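Local coordinates for envelope protein (White spot syndrome virus, PDB 7DDA) that is a viral envelope protein whose C-terminal domain, a trimer of beta-sandwich subunits, binds sulfate and, through those sites, heparin, at residues M125-R137 against K147-L161. Sequence-based numbering, arbitrary orientation.
With SO4 (sulfate ion), chain B.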
loop_
_atom_site.group_PDB
_atom_site.type_symbol
_atom_site.label_atom_id
_atom_site.label_comp_id
_atom_site.label_asym_id
_atom_site.label_seq_id
_atom_site.Cartn_x
_atom_site.Cartn_y
_atom_site.Cartn_z
ATOM N N MET A 125 12.218 4.782 -15.399
ATOM C CA MET A 125 11.847 5.531 -16.597
ATOM C C MET A 125 10.572 5.037 -17.272
ATOM O O MET A 125 10.089 5.702 -18.193
ATOM C CB MET A 125 12.971 5.489 -17.638
ATOM C CG MET A 125 14.243 6.214 -17.254
ATOM S SD MET A 125 13.977 7.657 -16.228
ATOM C CE MET A 125 15.621 7.911 -15.583
ATOM N N ALA A 126 10.038 3.893 -16.884
ATOM C CA ALA A 126 8.888 3.323 -17.568
ATOM C C ALA A 126 7.594 3.752 -16.888
ATOM O O ALA A 126 7.552 3.995 -15.685
ATOM C CB ALA A 126 8.982 1.793 -17.599
ATOM N N ASN A 127 6.537 3.863 -17.676
ATOM C CA ASN A 127 5.219 4.093 -17.110
ATOM C C ASN A 127 4.832 2.904 -16.240
ATOM O O ASN A 127 4.984 1.752 -16.650
ATOM C CB ASN A 127 4.226 4.301 -18.249
ATOM C CG ASN A 127 2.818 4.523 -17.777
ATOM O OD1 ASN A 127 2.539 4.604 -16.584
ATOM N ND2 ASN A 127 1.910 4.652 -18.728
ATOM N N THR A 128 4.371 3.172 -15.018
ATOM C CA THR A 128 3.953 2.098 -14.120
ATOM C C THR A 128 2.509 2.246 -13.661
ATOM O O THR A 128 2.097 1.552 -12.730
ATOM C CB THR A 128 4.876 1.977 -12.894
ATOM O OG1 THR A 128 4.984 3.236 -12.225
ATOM C CG2 THR A 128 6.263 1.487 -13.289
ATOM N N ASN A 129 1.733 3.122 -14.289
ATOM C CA ASN A 129 0.291 3.118 -14.096
ATOM C C ASN A 129 -0.292 1.725 -14.341
ATOM O O ASN A 129 0.127 1.001 -15.249
ATOM C CB ASN A 129 -0.360 4.121 -15.041
ATOM C CG ASN A 129 -0.130 5.556 -14.617
ATOM O OD1 ASN A 129 0.286 5.824 -13.496
ATOM N ND2 ASN A 129 -0.419 6.491 -15.514
ATOM N N ILE A 130 -1.268 1.354 -13.524
ATOM C CA ILE A 130 -1.992 0.102 -13.660
ATOM C C ILE A 130 -3.464 0.422 -13.846
ATOM O O ILE A 130 -4.055 1.135 -13.031
ATOM C CB ILE A 130 -1.797 -0.788 -12.426
ATOM C CG1 ILE A 130 -0.310 -1.063 -12.226
ATOM C CG2 ILE A 130 -2.612 -2.070 -12.582
ATOM C CD1 ILE A 130 -0.018 -1.836 -11.021
ATOM N N GLY A 131 -4.060 -0.108 -14.913
ATOM C CA GLY A 131 -5.493 0.014 -15.116
ATOM C C GLY A 131 -6.205 -1.179 -14.506
ATOM O O GLY A 131 -5.797 -2.326 -14.705
ATOM N N VAL A 132 -7.261 -0.899 -13.749
ATOM C CA VAL A 132 -8.088 -1.942 -13.146
ATOM C C VAL A 132 -9.127 -2.394 -14.158
ATOM O O VAL A 132 -9.767 -1.569 -14.816
ATOM C CB VAL A 132 -8.759 -1.435 -11.858
ATOM C CG1 VAL A 132 -9.528 -2.570 -11.162
ATOM C CG2 VAL A 132 -7.720 -0.860 -10.919
ATOM N N ALA A 133 -9.287 -3.706 -14.298
ATOM C CA ALA A 133 -10.294 -4.256 -15.201
ATOM C C ALA A 133 -11.290 -5.063 -14.381
ATOM O O ALA A 133 -12.075 -4.482 -13.625
ATOM C CB ALA A 133 -9.649 -5.107 -16.302
ATOM N N GLU A 134 -11.255 -6.391 -14.503
ATOM C CA GLU A 134 -12.059 -7.242 -13.632
ATOM C C GLU A 134 -11.743 -6.960 -12.169
ATOM O O GLU A 134 -10.577 -6.871 -11.772
ATOM C CB GLU A 134 -11.797 -8.715 -13.926
ATOM C CG GLU A 134 -12.324 -9.215 -15.254
ATOM C CD GLU A 134 -11.337 -9.041 -16.390
ATOM O OE1 GLU A 134 -10.412 -8.213 -16.276
ATOM O OE2 GLU A 134 -11.475 -9.763 -17.395
ATOM N N ASN A 135 -12.796 -6.835 -11.365
ATOM C CA ASN A 135 -12.638 -6.604 -9.934
ATOM C C ASN A 135 -13.921 -7.043 -9.244
ATOM O O ASN A 135 -14.940 -6.364 -9.358
ATOM C CB ASN A 135 -12.353 -5.135 -9.661
ATOM C CG ASN A 135 -11.912 -4.891 -8.248
ATOM O OD1 ASN A 135 -12.336 -5.582 -7.325
ATOM N ND2 ASN A 135 -11.058 -3.897 -8.061
ATOM N N ASN A 136 -13.870 -8.136 -8.494
ATOM C CA ASN A 136 -15.049 -8.613 -7.776
ATOM C C ASN A 136 -15.143 -7.924 -6.415
ATOM O O ASN A 136 -14.369 -8.216 -5.495
ATOM C CB ASN A 136 -15.000 -10.132 -7.632
ATOM C CG ASN A 136 -16.268 -10.697 -7.025
ATOM O OD1 ASN A 136 -17.085 -9.964 -6.470
ATOM N ND2 ASN A 136 -16.457 -12.003 -7.156
ATOM N N ARG A 137 -16.117 -7.041 -6.275
ATOM C CA ARG A 137 -16.355 -6.322 -5.031
ATOM C C ARG A 137 -17.401 -6.987 -4.153
ATOM O O ARG A 137 -17.672 -6.495 -3.054
ATOM C CB ARG A 137 -16.790 -4.883 -5.338
ATOM C CG ARG A 137 -15.696 -4.103 -5.986
ATOM C CD ARG A 137 -16.194 -2.970 -6.827
ATOM N NE ARG A 137 -15.062 -2.201 -7.350
ATOM C CZ ARG A 137 -14.176 -1.531 -6.610
ATOM N NH1 ARG A 137 -14.292 -1.461 -5.283
ATOM N NH2 ARG A 137 -13.180 -0.901 -7.213
ATOM N N LYS A 147 -12.292 -12.596 -9.473
ATOM C CA LYS A 147 -11.360 -12.364 -10.571
ATOM C C LYS A 147 -10.877 -10.918 -10.546
ATOM O O LYS A 147 -11.689 -9.990 -10.450
ATOM C CB LYS A 147 -12.005 -12.688 -11.922
ATOM C CG LYS A 147 -12.450 -14.139 -12.026
ATOM C CD LYS A 147 -12.760 -14.578 -13.456
ATOM C CE LYS A 147 -13.853 -13.740 -14.100
ATOM N NZ LYS A 147 -15.165 -13.841 -13.441
ATOM N N TYR A 148 -9.558 -10.734 -10.672
ATOM C CA TYR A 148 -8.926 -9.420 -10.592
ATOM C C TYR A 148 -8.002 -9.230 -11.786
ATOM O O TYR A 148 -7.033 -9.976 -11.952
ATOM C CB TYR A 148 -8.195 -9.285 -9.253
ATOM C CG TYR A 148 -9.223 -9.468 -8.150
ATOM C CD1 TYR A 148 -10.115 -8.444 -7.837
ATOM C CD2 TYR A 148 -9.374 -10.685 -7.501
ATOM C CE1 TYR A 148 -11.096 -8.612 -6.890
ATOM C CE2 TYR A 148 -10.367 -10.862 -6.538
ATOM C CZ TYR A 148 -11.219 -9.823 -6.244
ATOM O OH TYR A 148 -12.195 -9.980 -5.291
ATOM N N GLY A 149 -8.316 -8.254 -12.630
ATOM C CA GLY A 149 -7.610 -8.046 -13.886
ATOM C C GLY A 149 -6.876 -6.714 -13.914
ATOM O O GLY A 149 -7.406 -5.691 -13.475
ATOM N N PHE A 150 -5.666 -6.736 -14.458
ATOM C CA PHE A 150 -4.826 -5.554 -14.481
ATOM C C PHE A 150 -4.356 -5.289 -15.901
ATOM O O PHE A 150 -3.914 -6.212 -16.593
ATOM C CB PHE A 150 -3.663 -5.738 -13.521
ATOM C CG PHE A 150 -4.108 -6.078 -12.130
ATOM C CD1 PHE A 150 -4.515 -5.076 -11.254
ATOM C CD2 PHE A 150 -4.184 -7.399 -11.715
ATOM C CE1 PHE A 150 -4.947 -5.382 -9.977
ATOM C CE2 PHE A 150 -4.620 -7.720 -10.432
ATOM C CZ PHE A 150 -4.997 -6.711 -9.562
ATOM N N LEU A 151 -4.494 -4.045 -16.345
ATOM C CA LEU A 151 -3.902 -3.592 -17.598
ATOM C C LEU A 151 -2.594 -2.902 -17.256
ATOM O O LEU A 151 -2.594 -1.900 -16.533
ATOM C CB LEU A 151 -4.825 -2.619 -18.325
ATOM C CG LEU A 151 -4.408 -2.102 -19.705
ATOM C CD1 LEU A 151 -4.137 -3.214 -20.727
ATOM C CD2 LEU A 151 -5.450 -1.122 -20.210
ATOM N N ILE A 152 -1.481 -3.441 -17.728
ATOM C CA ILE A 152 -0.210 -2.785 -17.416
ATOM C C ILE A 152 0.493 -2.364 -18.706
ATOM O O ILE A 152 0.288 -2.988 -19.760
ATOM C CB ILE A 152 0.710 -3.672 -16.550
ATOM C CG1 ILE A 152 1.259 -4.844 -17.353
ATOM C CG2 ILE A 152 -0.001 -4.156 -15.295
ATOM C CD1 ILE A 152 2.390 -5.568 -16.658
ATOM N N PRO A 153 1.293 -1.298 -18.680
ATOM C CA PRO A 153 2.183 -1.028 -19.809
ATOM C C PRO A 153 3.249 -2.102 -19.883
ATOM O O PRO A 153 3.633 -2.685 -18.865
ATOM C CB PRO A 153 2.795 0.337 -19.469
ATOM C CG PRO A 153 1.989 0.872 -18.321
ATOM C CD PRO A 153 1.462 -0.320 -17.598
ATOM N N LYS A 154 3.703 -2.382 -21.108
ATOM C CA LYS A 154 4.877 -3.224 -21.302
ATOM C C LYS A 154 6.019 -2.738 -20.425
ATOM O O LYS A 154 6.318 -1.545 -20.384
ATOM C CB LYS A 154 5.299 -3.204 -22.769
ATOM C CG LYS A 154 6.507 -4.061 -23.110
ATOM C CD LYS A 154 6.977 -3.744 -24.540
ATOM C CE LYS A 154 6.992 -2.223 -24.799
ATOM N NZ LYS A 154 6.891 -1.788 -26.237
ATOM N N GLN A 155 6.652 -3.666 -19.727
ATOM C CA GLN A 155 7.719 -3.349 -18.798
ATOM C C GLN A 155 9.071 -3.863 -19.279
ATOM O O GLN A 155 9.148 -4.766 -20.120
ATOM C CB GLN A 155 7.404 -3.942 -17.417
ATOM C CG GLN A 155 6.100 -3.439 -16.864
ATOM C CD GLN A 155 6.192 -1.991 -16.491
ATOM O OE1 GLN A 155 7.228 -1.525 -16.007
ATOM N NE2 GLN A 155 5.125 -1.249 -16.754
ATOM N N PRO A 156 10.166 -3.301 -18.772
ATOM C CA PRO A 156 11.477 -3.903 -19.028
ATOM C C PRO A 156 11.523 -5.314 -18.470
ATOM O O PRO A 156 10.754 -5.684 -17.584
ATOM C CB PRO A 156 12.450 -2.982 -18.280
ATOM C CG PRO A 156 11.726 -1.689 -18.141
ATOM C CD PRO A 156 10.277 -2.063 -17.977
ATOM N N ALA A 157 12.431 -6.110 -19.015
ATOM C CA ALA A 157 12.620 -7.467 -18.524
ATOM C C ALA A 157 12.797 -7.479 -17.009
ATOM O O ALA A 157 13.372 -6.562 -16.423
ATOM C CB ALA A 157 13.833 -8.100 -19.209
ATOM N N GLY A 158 12.270 -8.510 -16.370
ATOM C CA GLY A 158 12.465 -8.690 -14.952
ATOM C C GLY A 158 11.460 -7.994 -14.063
ATOM O O GLY A 158 11.447 -8.257 -12.857
ATOM N N ALA A 159 10.614 -7.128 -14.613
ATOM C CA ALA A 159 9.687 -6.362 -13.795
ATOM C C ALA A 159 8.560 -7.254 -13.278
ATOM O O ALA A 159 8.118 -8.189 -13.953
ATOM C CB ALA A 159 9.121 -5.193 -14.602
ATOM N N LYS A 160 8.085 -6.951 -12.069
ATOM C CA LYS A 160 7.088 -7.770 -11.394
ATOM C C LYS A 160 5.825 -6.976 -11.086
ATOM O O LYS A 160 5.855 -5.751 -10.903
ATOM C CB LYS A 160 7.632 -8.362 -10.084
ATOM C CG LYS A 160 8.913 -9.201 -10.226
ATOM C CD LYS A 160 8.718 -10.352 -11.198
ATOM C CE LYS A 160 9.938 -11.258 -11.272
ATOM N NZ LYS A 160 9.666 -12.426 -12.147
ATOM N N LEU A 161 4.712 -7.697 -11.024
ATOM C CA LEU A 161 3.445 -7.170 -10.531
ATOM C C LEU A 161 3.250 -7.675 -9.107
ATOM O O LEU A 161 3.276 -8.886 -8.867
ATOM C CB LEU A 161 2.289 -7.598 -11.438
ATOM C CG LEU A 161 0.863 -7.162 -11.091
ATOM C CD1 LEU A 161 0.718 -5.643 -11.082
ATOM C CD2 LEU A 161 -0.115 -7.777 -12.077
HETATM S S SO4 B . -15.489 -12.376 -10.472
HETATM O O1 SO4 B . -16.719 -11.577 -10.500
HETATM O O2 SO4 B . -15.306 -12.936 -9.162
HETATM O O3 SO4 B . -14.406 -11.446 -10.749
HETATM O O4 SO4 B . -15.537 -13.391 -11.490
#
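Gly131 and Leu151 form a hydrogen-bonded antiparallel pair, Gly131 N to Leu151 O at 2.8 Å and Leu151 N to Gly131 O at 2.7 Å. Leu151 lies on the outer face; on the face turned to the second sheet, Ile130, its CG1 beside the backbone N (chi1 -58°), brings CG2 to 3.8 Å from Phe150 CD1, while its CD1 meets Leu161 CD1. Phe150 also packs on Ile115, Ala117 and Ile163 of that sheet. Toward the loop, Gln155 NE2 gives a nearly straight bond (165°) to Asn127 O, 3.0 Å away in the plane of the Gln155 amide, and a more bent one to Pro153 O. The Asn127 and Pro153 side chains cross at about a right angle. Strands 131-135 and 145-153 make a beta hairpin of a beta-sandwich; 131-135 is outermost within the chain, the second subunit bonding to Val132. Then Ala133 and Glu134 both face Gly149, as in a beta bulge: Ala133 N to Gly149 O 2.9 Å, Gly149 N to Glu134 O 2.8 Å. Beyond, the pairing loosens: Asn136 N to Lys147 O is weak, but Tyr148 OH donates to a lone pair of Asn136 O at 2.8 Å, with Asn135 OD1 at the ring edge. On the outer side, Glu134 OE1 salt-bridges Lys97, and Lys147 N bonds sulfate O3 at 2.7 Å; the very short Asn136 ND2 contact is doubtful, and the ion possibly marks a heparin site.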